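Local coordinates for protein 3-polyprenyl-4-hydroxybenzoate decarboxylase and related decarboxylases (Pelotomaculum thermopropionicum, PDB 6H6X) that binds prenylated FMN and, as a UbiD-family enzyme, interconverts 2-furoic acid and 2,5-furandicarboxylic acid by reversible decarboxylation, at residues 151-156 and 161-166; 124-129 and 262-267; 66-71 and 76-81. The protein carries 8 engineered substitutions. All coordinates share one frame; numbering follows the deposited sequence.

Contact 1 of 3, residues 151-156 and 161-166; sequences HRLQVT and LGILIL. With 4LU (1-deoxy-5-O-phosphono-1-(3,3,4,5-tetramethyl-9,11-dioxo-2,3,8,9,10,11-hexahydro-7H-quinolino[1,8-fg]pteridin-12-ium-7-y l)-D-ribitol), chain I.
At the cofactor end of the beta hairpin formed by strands 146-157 and 160-163, His151 reaches across to Leu164. Its ND1 donates to Leu164 O over 3.0 Å, in the carbonyl plane and with the oxygen close to the imidazole plane, while NE2 bonds to Ser149 OG at the far side of the ring. Leu164 O takes a second donor, 4LU N3, also at 3.0 Å. The rest of the flavin's pyrimidine edge is likewise read by main chain: Arg152 N donates to 4LU O4 (2.9 Å) and Leu166 N to 4LU O2 (2.9 Å), both nearly straight at 166°. This hairpin belongs to the antiparallel split barrel that holds the flavin in UbiD enzymes. Further along it, Gln154 and Gly162 are a hydrogen-bonded pair, with Gln154 N to Gly162 O at 2.8 Å and Gly162 N to Gln154 O at 2.9 Å. Leu153, Val155, Leu161 and Ile163 share one face, where Leu153 CD2 lies alongside Ile163 CG1 at 3.8 Å. The Arg152 side chain starts with CG between the backbone N and the carbonyl carbon (chi1 75°), then runs extended until Leu164 CD2 sits over the centre of the guanidinium, 3.5 Å above its plane. Salt bridges to Glu254 and Glu259 hold that flat group in place beneath the methyl.

Contact 2 of 3, residues 124-129 and 262-267; sequences AGDAGP and RYYGPA
The CB of Tyr264 points toward the 124-129 loop, and the contacts with Gly125 gather at the far half of the ring. CB leaves strand 264-280 with CG anti to the carbonyl carbon (chi1 -72°), which swings the ring across to the 124-129 loop. CE1 comes first, 3.5 Å from Gly125 CA; a CB on that residue would collide with the same ring atom. Asp126 OD1 meets CE1 at the ring edge, in plane, at 3.9 Å, its carboxylate turned 88° from the ring. OD1 accepts from Gly258 N and so ties the loop to the end of strand 252-258, while OD2 accepts from the neighbouring His123 N. Both segments belong to the flavin-binding Rift-related domain, the loop leading directly into strand 130-139. Next along the ring, CZ lies 3.4 Å from Gly125 N, and at the tip OH accepts that N-H over 2.8 Å, almost straight at 166°. A phenylalanine here would probably leave Gly125 N without its acceptor and the loop less firmly fixed to the strand. Ala124 CB also touches OH, at 3.8 Å. The surroundings include the dimer partner, since Ser434 of the second subunit packs on Tyr264 and Pro436 of that subunit on Ala124.

Contact 3 of 3, residues 66-71 and 76-81; sequences LFAAAM and EGMLEK
Met71 O rests against two methylenes of Lys81, CE at 3.2 Å and CD at 3.3 Å. These are carbon-oxygen contacts, made where the lysine chain, kinked at its second and fourth torsions, passes the carbonyl. The backbone behind that carbonyl is anchored through Met71 N, which donates to Ala68 O at 2.9 Å and weakly to Phe67 O. Helices 64-70 and 75-87 are successive, joined by a short turn in the N-terminal domain, and Met71 and Met78 meet between them. Met71 CE presses on Met78 CG at 3.4 Å, tighter than usual for two carbons, with the side chains crossing at about a right angle. Met78 can reach this far because CG stands anti to its backbone N (chi1 172°), which carries the thioether over to the first helix. There SD settles 3.8 Å from Ala68 N, with Phe67 CB at 4.1 Å and Ala68 CB at 4.2 Å. Phe67 offers little beyond that CB: its ring leads away from Met78 and packs on Leu298, Leu299 and Ile302 of helix 294-315. Met71 has a further neighbour in Leu198 of helix 194-199, while on the second helix Glu80 forms a salt bridge to Arg313.

Contacts 1 and 2 belong to the same flavin-binding domain, their centres about 12 Å apart, and along the chain the hairpin of contact 1 is nested inside the loop that contact 2 closes. They touch directly: Val155 N lies 3.1 Å from Pro129 O, a probable hydrogen bond, and Ala127 CB packs on Gln154 NE2. Contact 1 holds the cofactor itself, whereas the side chain of Asp126 in contact 2 stays about 9 Å from it. Contact 3, in the N-terminal domain, lies across the chain's centre, about 30 Å from contact 1 and about 32 Å from contact 2 between centres; even so, the side chain of Phe67 is about 9 Å from the bound 4LU.

Contact 1 of 3, residues 151-156 and 161-166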
loop_
_atom_site.group_PDB
_atom_site.type_symbol
_atom_site.label_atom_id
_atom_site.label_comp_id
_atom_site.label_asym_id
_atom_site.label_seq_id
_atom_site.Cartn_x
_atom_site.Cartn_y
_atom_site.Cartn_z
ATOM N N HIS B 151 25.727 13.565 -8.865
ATOM C CA HIS B 151 25.572 13.281 -10.319
ATOM C C HIS B 151 25.995 11.852 -10.575
ATOM O O HIS B 151 26.962 11.350 -9.964
ATOM C CB HIS B 151 26.432 14.251 -11.157
ATOM C CG HIS B 151 26.118 15.679 -10.867
ATOM N ND1 HIS B 151 25.212 16.405 -11.603
ATOM C CD2 HIS B 151 26.481 16.474 -9.833
ATOM C CE1 HIS B 151 25.061 17.603 -11.058
ATOM N NE2 HIS B 151 25.811 17.664 -9.974
ATOM N N ARG B 152 25.246 11.159 -11.435
ATOM C CA ARG B 152 25.710 9.877 -11.924
ATOM C C ARG B 152 26.966 10.088 -12.778
ATOM O O ARG B 152 27.068 11.063 -13.516
ATOM C CB ARG B 152 24.620 9.147 -12.681
ATOM C CG ARG B 152 24.333 9.680 -14.065
ATOM C CD ARG B 152 23.116 8.997 -14.658
ATOM N NE ARG B 152 22.998 9.302 -16.082
ATOM C CZ ARG B 152 21.867 9.476 -16.771
ATOM N NH1 ARG B 152 20.652 9.407 -16.203
ATOM N NH2 ARG B 152 21.960 9.748 -18.065
ATOM N N LEU B 153 27.934 9.201 -12.606
ATOM C CA LEU B 153 29.180 9.265 -13.323
ATOM C C LEU B 153 29.408 7.906 -14.004
ATOM O O LEU B 153 29.491 6.869 -13.349
ATOM C CB LEU B 153 30.304 9.570 -12.348
ATOM C CG LEU B 153 30.105 10.888 -11.629
ATOM C CD1 LEU B 153 30.718 10.867 -10.268
ATOM C CD2 LEU B 153 30.695 11.994 -12.458
ATOM N N GLN B 154 29.427 7.901 -15.328
ATOM C CA GLN B 154 29.693 6.684 -16.083
ATOM C C GLN B 154 31.200 6.479 -16.149
ATOM O O GLN B 154 31.938 7.383 -16.526
ATOM C CB GLN B 154 29.117 6.775 -17.512
ATOM C CG GLN B 154 29.119 5.420 -18.248
ATOM C CD GLN B 154 28.667 5.505 -19.685
ATOM O OE1 GLN B 154 27.919 6.410 -20.077
ATOM N NE2 GLN B 154 29.112 4.532 -20.483
ATOM N N VAL B 155 31.666 5.303 -15.788
ATOM C CA VAL B 155 33.079 4.990 -15.927
ATOM C C VAL B 155 33.312 4.658 -17.397
ATOM O O VAL B 155 32.837 3.645 -17.882
ATOM C CB VAL B 155 33.479 3.823 -15.029
ATOM C CG1 VAL B 155 34.983 3.532 -15.134
ATOM C CG2 VAL B 155 33.091 4.132 -13.604
ATOM N N THR B 156 33.967 5.561 -18.116
ATOM C CA THR B 156 34.202 5.384 -19.548
ATOM C C THR B 156 35.670 5.037 -19.904
ATOM O O THR B 156 35.934 4.620 -21.019
ATOM C CB THR B 156 33.777 6.624 -20.332
ATOM O OG1 THR B 156 34.519 7.736 -19.860
ATOM C CG2 THR B 156 32.274 6.904 -20.177
ATOM N N LEU B 161 35.377 9.936 -16.817
ATOM C CA LEU B 161 33.992 9.725 -16.425
ATOM C C LEU B 161 33.076 10.588 -17.242
ATOM O O LEU B 161 33.393 11.745 -17.467
ATOM C CB LEU B 161 33.788 10.140 -14.961
ATOM C CG LEU B 161 34.628 9.426 -13.929
ATOM C CD1 LEU B 161 34.433 10.168 -12.615
ATOM C CD2 LEU B 161 34.220 7.993 -13.800
ATOM N N GLY B 162 31.925 10.057 -17.631
ATOM C CA GLY B 162 30.840 10.861 -18.233
ATOM C C GLY B 162 29.879 11.292 -17.141
ATOM O O GLY B 162 29.592 10.557 -16.210
ATOM N N ILE B 163 29.345 12.479 -17.259
ATOM C CA ILE B 163 28.566 13.054 -16.187
ATOM C C ILE B 163 27.300 13.674 -16.769
ATOM O O ILE B 163 27.346 14.402 -17.722
ATOM C CB ILE B 163 29.409 14.070 -15.374
ATOM C CG1 ILE B 163 28.593 14.599 -14.193
ATOM C CG2 ILE B 163 29.880 15.221 -16.244
ATOM C CD1 ILE B 163 29.320 15.631 -13.354
ATOM N N LEU B 164 26.172 13.331 -16.181
ATOM C CA LEU B 164 24.913 14.011 -16.424
ATOM C C LEU B 164 24.844 15.219 -15.509
ATOM O O LEU B 164 24.875 15.059 -14.294
ATOM C CB LEU B 164 23.742 13.064 -16.167
ATOM C CG LEU B 164 22.381 13.770 -16.094
ATOM C CD1 LEU B 164 22.033 14.375 -17.437
ATOM C CD2 LEU B 164 21.282 12.827 -15.629
ATOM N N ILE B 165 24.794 16.419 -16.075
ATOM C CA ILE B 165 24.587 17.638 -15.307
ATOM C C ILE B 165 23.264 18.298 -15.736
ATOM O O ILE B 165 23.165 18.852 -16.828
ATOM C CB ILE B 165 25.767 18.640 -15.480
ATOM C CG1 ILE B 165 27.122 17.944 -15.364
ATOM C CG2 ILE B 165 25.700 19.779 -14.458
ATOM C CD1 ILE B 165 28.289 18.900 -15.518
ATOM N N LEU B 166 22.264 18.266 -14.870
ATOM C CA LEU B 166 21.007 18.984 -15.116
ATOM C C LEU B 166 21.241 20.505 -14.965
ATOM O O LEU B 166 22.212 20.914 -14.321
ATOM C CB LEU B 166 19.913 18.493 -14.158
ATOM C CG LEU B 166 19.604 16.990 -14.277
ATOM C CD1 LEU B 166 18.679 16.518 -13.144
ATOM C CD2 LEU B 166 19.042 16.643 -15.647
HETATM C C9 4LU I . 20.614 12.864 -6.694
HETATM C C8 4LU I . 20.783 11.632 -5.994
HETATM C C7 4LU I . 21.160 10.448 -6.635
HETATM C C10 4LU I . 21.095 14.321 -10.127
HETATM C C6 4LU I . 21.149 10.435 -8.153
HETATM N N3 4LU I . 22.525 14.692 -12.495
HETATM C C2 4LU I . 21.985 15.769 -11.839
HETATM C C13 4LU I . 21.533 7.782 -8.637
HETATM C C5 4LU I . 21.565 9.238 -9.055
HETATM C C1 4LU I . 21.116 10.660 -11.013
HETATM O O2 4LU I . 22.148 16.937 -12.313
HETATM N N1 4LU I . 21.295 15.585 -10.674
HETATM C C4 4LU I . 22.389 13.411 -12.040
HETATM O O4 4LU I . 22.915 12.453 -12.663
HETATM C C4A 4LU I . 21.618 13.174 -10.769
HETATM N N5 4LU I . 21.456 11.870 -10.194
HETATM C C3 4LU I . 21.583 9.497 -10.522
HETATM C C12 4LU I . 23.112 9.377 -8.950
HETATM C C5A 4LU I . 21.139 11.744 -8.814
HETATM C C7M 4LU I . 21.318 9.151 -5.843
HETATM C C8M 4LU I . 20.591 11.719 -4.503
HETATM C C9A 4LU I . 20.732 12.983 -8.095
HETATM N N10 4LU I . 20.412 14.146 -8.896
HETATM C "C1'" 4LU I . 19.835 15.347 -8.295
HETATM C "C2'" 4LU I . 20.811 16.401 -7.725
HETATM O "O2'" 4LU I . 21.880 15.838 -6.957
HETATM C "C3'" 4LU I . 20.018 17.311 -6.800
HETATM O "O3'" 4LU I . 18.838 17.760 -7.473
HETATM C "C4'" 4LU I . 20.861 18.478 -6.277
HETATM O "O4'" 4LU I . 20.327 19.106 -5.072
HETATM C "C5'" 4LU I . 21.103 19.604 -7.268
HETATM O "O5'" 4LU I . 21.899 20.498 -6.460
HETATM P P 4LU I . 22.114 22.069 -6.817
HETATM O O2P 4LU I . 23.193 22.603 -5.857
HETATM O O3P 4LU I . 22.651 22.097 -8.277
HETATM O O1P 4LU I . 20.743 22.703 -6.571
#

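Contact 2 of 3, residues 124-129 and 262-267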
loop_
_atom_site.group_PDB
_atom_site.type_symbol
_atom_site.label_atom_id
_atom_site.label_comp_id
_atom_site.label_asym_id
_atom_site.label_seq_id
_atom_site.Cartn_x
_atom_site.Cartn_y
_atom_site.Cartn_z
ATOM N N ALA B 124 19.815 -3.617 -16.118
ATOM C CA ALA B 124 19.987 -4.250 -17.457
ATOM C C ALA B 124 20.370 -3.299 -18.563
ATOM O O ALA B 124 21.371 -3.501 -19.235
ATOM C CB ALA B 124 18.696 -4.969 -17.862
ATOM N N GLY B 125 19.585 -2.251 -18.758
ATOM C CA GLY B 125 19.899 -1.266 -19.812
ATOM C C GLY B 125 21.095 -0.323 -19.610
ATOM O O GLY B 125 21.334 0.519 -20.461
ATOM N N ASP B 126 21.817 -0.417 -18.487
ATOM C CA ASP B 126 22.881 0.561 -18.164
ATOM C C ASP B 126 24.091 0.416 -19.106
ATOM O O ASP B 126 24.529 -0.701 -19.371
ATOM C CB ASP B 126 23.378 0.407 -16.697
ATOM C CG ASP B 126 22.375 0.927 -15.635
ATOM O OD1 ASP B 126 21.284 1.476 -15.939
ATOM O OD2 ASP B 126 22.727 0.792 -14.457
ATOM N N ALA B 127 24.650 1.542 -19.551
ATOM C CA ALA B 127 25.816 1.538 -20.444
ATOM C C ALA B 127 27.103 0.924 -19.890
ATOM O O ALA B 127 27.950 0.491 -20.656
ATOM C CB ALA B 127 26.110 2.947 -20.894
ATOM N N GLY B 128 27.259 0.916 -18.574
ATOM C CA GLY B 128 28.402 0.281 -17.939
ATOM C C GLY B 128 28.349 0.539 -16.432
ATOM O O GLY B 128 27.289 0.853 -15.891
ATOM N N PRO B 129 29.491 0.431 -15.747
ATOM C CA PRO B 129 29.535 0.733 -14.323
ATOM C C PRO B 129 29.279 2.221 -14.058
ATOM O O PRO B 129 29.706 3.066 -14.841
ATOM C CB PRO B 129 30.949 0.367 -13.935
ATOM C CG PRO B 129 31.457 -0.525 -15.031
ATOM C CD PRO B 129 30.814 0.043 -16.259
ATOM N N ARG B 262 11.993 4.691 -12.329
ATOM C CA ARG B 262 11.976 3.288 -12.825
ATOM C C ARG B 262 11.856 3.235 -14.380
ATOM O O ARG B 262 11.267 2.299 -14.953
ATOM C CB ARG B 262 10.904 2.393 -12.107
ATOM C CG ARG B 262 10.955 2.378 -10.573
ATOM C CD ARG B 262 9.748 1.743 -9.842
ATOM N NE ARG B 262 9.375 2.521 -8.620
ATOM C CZ ARG B 262 8.426 2.211 -7.715
ATOM N NH1 ARG B 262 7.699 1.076 -7.817
ATOM N NH2 ARG B 262 8.210 3.054 -6.680
ATOM N N TYR B 263 12.401 4.260 -15.042
ATOM C CA TYR B 263 12.633 4.270 -16.507
ATOM C C TYR B 263 14.072 4.617 -16.832
ATOM O O TYR B 263 14.791 5.219 -16.015
ATOM C CB TYR B 263 11.758 5.300 -17.238
ATOM C CG TYR B 263 10.295 5.077 -17.017
ATOM C CD1 TYR B 263 9.641 3.994 -17.613
ATOM C CD2 TYR B 263 9.556 5.945 -16.193
ATOM C CE1 TYR B 263 8.277 3.784 -17.409
ATOM C CE2 TYR B 263 8.207 5.736 -15.955
ATOM C CZ TYR B 263 7.555 4.668 -16.575
ATOM O OH TYR B 263 6.205 4.463 -16.348
ATOM N N TYR B 264 14.452 4.286 -18.055
ATOM C CA TYR B 264 15.772 4.601 -18.541
ATOM C C TYR B 264 15.884 6.083 -18.887
ATOM O O TYR B 264 14.983 6.648 -19.518
ATOM C CB TYR B 264 16.164 3.648 -19.680
ATOM C CG TYR B 264 16.455 2.262 -19.102
ATOM C CD1 TYR B 264 17.636 2.027 -18.353
ATOM C CD2 TYR B 264 15.537 1.204 -19.230
ATOM C CE1 TYR B 264 17.913 0.782 -17.789
ATOM C CE2 TYR B 264 15.805 -0.047 -18.659
ATOM C CZ TYR B 264 16.997 -0.260 -17.939
ATOM O OH TYR B 264 17.248 -1.504 -17.371
ATOM N N GLY B 265 16.954 6.714 -18.380
ATOM C CA GLY B 265 17.470 7.979 -18.909
ATOM C C GLY B 265 18.176 7.697 -20.239
ATOM O O GLY B 265 19.078 6.848 -20.287
ATOM N N PRO B 266 17.757 8.378 -21.336
ATOM C CA PRO B 266 18.371 8.082 -22.639
ATOM C C PRO B 266 19.839 8.559 -22.776
ATOM O O PRO B 266 20.275 9.517 -22.088
ATOM C CB PRO B 266 17.439 8.795 -23.643
ATOM C CG PRO B 266 16.746 9.866 -22.859
ATOM C CD PRO B 266 16.624 9.324 -21.456
ATOM N N ALA B 267 20.573 7.854 -23.640
ATOM C CA ALA B 267 21.939 8.207 -24.032
ATOM C C ALA B 267 21.986 9.518 -24.827
ATOM O O ALA B 267 21.087 9.785 -25.635
ATOM C CB ALA B 267 22.541 7.080 -24.860
#

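Contact 3 of 3, residues 66-71 and 76-81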
loop_
_atom_site.group_PDB
_atom_site.type_symbol
_atom_site.label_atom_id
_atom_site.label_comp_id
_atom_site.label_asym_id
_atom_site.label_seq_id
_atom_site.Cartn_x
_atom_site.Cartn_y
_atom_site.Cartn_z
ATOM N N LEU B 66 15.589 6.171 10.281
ATOM C CA LEU B 66 17.033 6.274 10.103
ATOM C C LEU B 66 17.494 7.615 9.653
ATOM O O LEU B 66 18.469 8.108 10.186
ATOM C CB LEU B 66 17.564 5.183 9.198
ATOM C CG LEU B 66 17.389 3.816 9.856
ATOM C CD1 LEU B 66 17.781 2.730 8.892
ATOM C CD2 LEU B 66 18.203 3.722 11.130
ATOM N N PHE B 67 16.807 8.283 8.733
ATOM C CA PHE B 67 17.261 9.625 8.392
ATOM C C PHE B 67 17.095 10.581 9.546
ATOM O O PHE B 67 17.878 11.512 9.693
ATOM C CB PHE B 67 16.559 10.174 7.132
ATOM C CG PHE B 67 17.134 9.639 5.845
ATOM C CD1 PHE B 67 18.288 10.183 5.321
ATOM C CD2 PHE B 67 16.521 8.626 5.173
ATOM C CE1 PHE B 67 18.832 9.698 4.140
ATOM C CE2 PHE B 67 17.047 8.143 3.969
ATOM C CZ PHE B 67 18.201 8.679 3.452
ATOM N N ALA B 68 16.062 10.392 10.355
ATOM C CA ALA B 68 15.907 11.226 11.586
ATOM C C ALA B 68 17.064 10.974 12.550
ATOM O O ALA B 68 17.714 11.907 12.986
ATOM C CB ALA B 68 14.613 10.967 12.288
ATOM N N ALA B 69 17.344 9.724 12.838
ATOM C CA ALA B 69 18.565 9.361 13.596
ATOM C C ALA B 69 19.853 10.004 13.023
ATOM O O ALA B 69 20.645 10.596 13.770
ATOM C CB ALA B 69 18.710 7.868 13.652
ATOM N N ALA B 70 20.026 9.969 11.697
ATOM C CA ALA B 70 21.196 10.597 11.076
ATOM C C ALA B 70 21.294 12.065 11.357
ATOM O O ALA B 70 22.355 12.632 11.290
ATOM C CB ALA B 70 21.221 10.365 9.568
ATOM N N MET B 71 20.184 12.715 11.603
ATOM C CA MET B 71 20.160 14.133 11.893
ATOM C C MET B 71 20.074 14.402 13.410
ATOM O O MET B 71 19.922 15.576 13.793
ATOM C CB MET B 71 18.934 14.774 11.199
ATOM C CG MET B 71 19.166 15.243 9.770
ATOM S SD MET B 71 17.599 15.836 9.076
ATOM C CE MET B 71 16.890 14.277 8.700
ATOM N N GLU B 76 9.393 13.312 14.117
ATOM C CA GLU B 76 8.491 14.445 14.265
ATOM C C GLU B 76 9.176 15.758 13.979
ATOM O O GLU B 76 8.530 16.667 13.491
ATOM C CB GLU B 76 7.868 14.504 15.679
ATOM C CG GLU B 76 6.835 13.410 15.987
ATOM C CD GLU B 76 7.437 12.036 16.337
ATOM O OE1 GLU B 76 8.579 11.977 16.859
ATOM O OE2 GLU B 76 6.763 10.995 16.082
ATOM N N GLY B 77 10.468 15.875 14.272
ATOM C CA GLY B 77 11.172 17.161 14.091
ATOM C C GLY B 77 12.068 17.263 12.853
ATOM O O GLY B 77 12.627 18.326 12.575
ATOM N N MET B 78 12.204 16.158 12.126
ATOM C CA MET B 78 13.121 16.025 10.963
ATOM C C MET B 78 12.994 17.162 9.974
ATOM O O MET B 78 14.006 17.835 9.646
ATOM C CB MET B 78 12.832 14.676 10.302
ATOM C CG MET B 78 13.515 14.382 8.962
ATOM S SD MET B 78 13.540 12.619 8.556
ATOM C CE MET B 78 11.836 12.277 8.978
ATOM N N LEU B 79 11.769 17.448 9.524
ATOM C CA LEU B 79 11.617 18.424 8.463
ATOM C C LEU B 79 12.010 19.823 8.886
ATOM O O LEU B 79 12.618 20.589 8.098
ATOM C CB LEU B 79 10.219 18.386 7.850
ATOM C CG LEU B 79 9.767 17.026 7.275
ATOM C CD1 LEU B 79 8.344 17.091 6.731
ATOM C CD2 LEU B 79 10.736 16.502 6.204
ATOM N N GLU B 80 11.657 20.155 10.130
ATOM C CA GLU B 80 11.974 21.470 10.700
ATOM C C GLU B 80 13.464 21.530 10.986
ATOM O O GLU B 80 14.102 22.524 10.685
ATOM C CB GLU B 80 11.153 21.780 11.985
ATOM C CG GLU B 80 9.674 22.174 11.723
ATOM C CD GLU B 80 8.671 20.996 11.824
ATOM O OE1 GLU B 80 7.468 21.252 12.034
ATOM O OE2 GLU B 80 9.062 19.791 11.740
ATOM N N LYS B 81 14.058 20.461 11.511
ATOM C CA LYS B 81 15.526 20.484 11.673
ATOM C C LYS B 81 16.244 20.717 10.333
ATOM O O LYS B 81 17.183 21.500 10.260
ATOM C CB LYS B 81 16.065 19.237 12.378
ATOM C CG LYS B 81 17.311 19.570 13.202
ATOM C CD LYS B 81 18.343 18.452 13.303
ATOM C CE LYS B 81 19.391 18.727 14.383
ATOM N NZ LYS B 81 19.996 20.078 14.227
#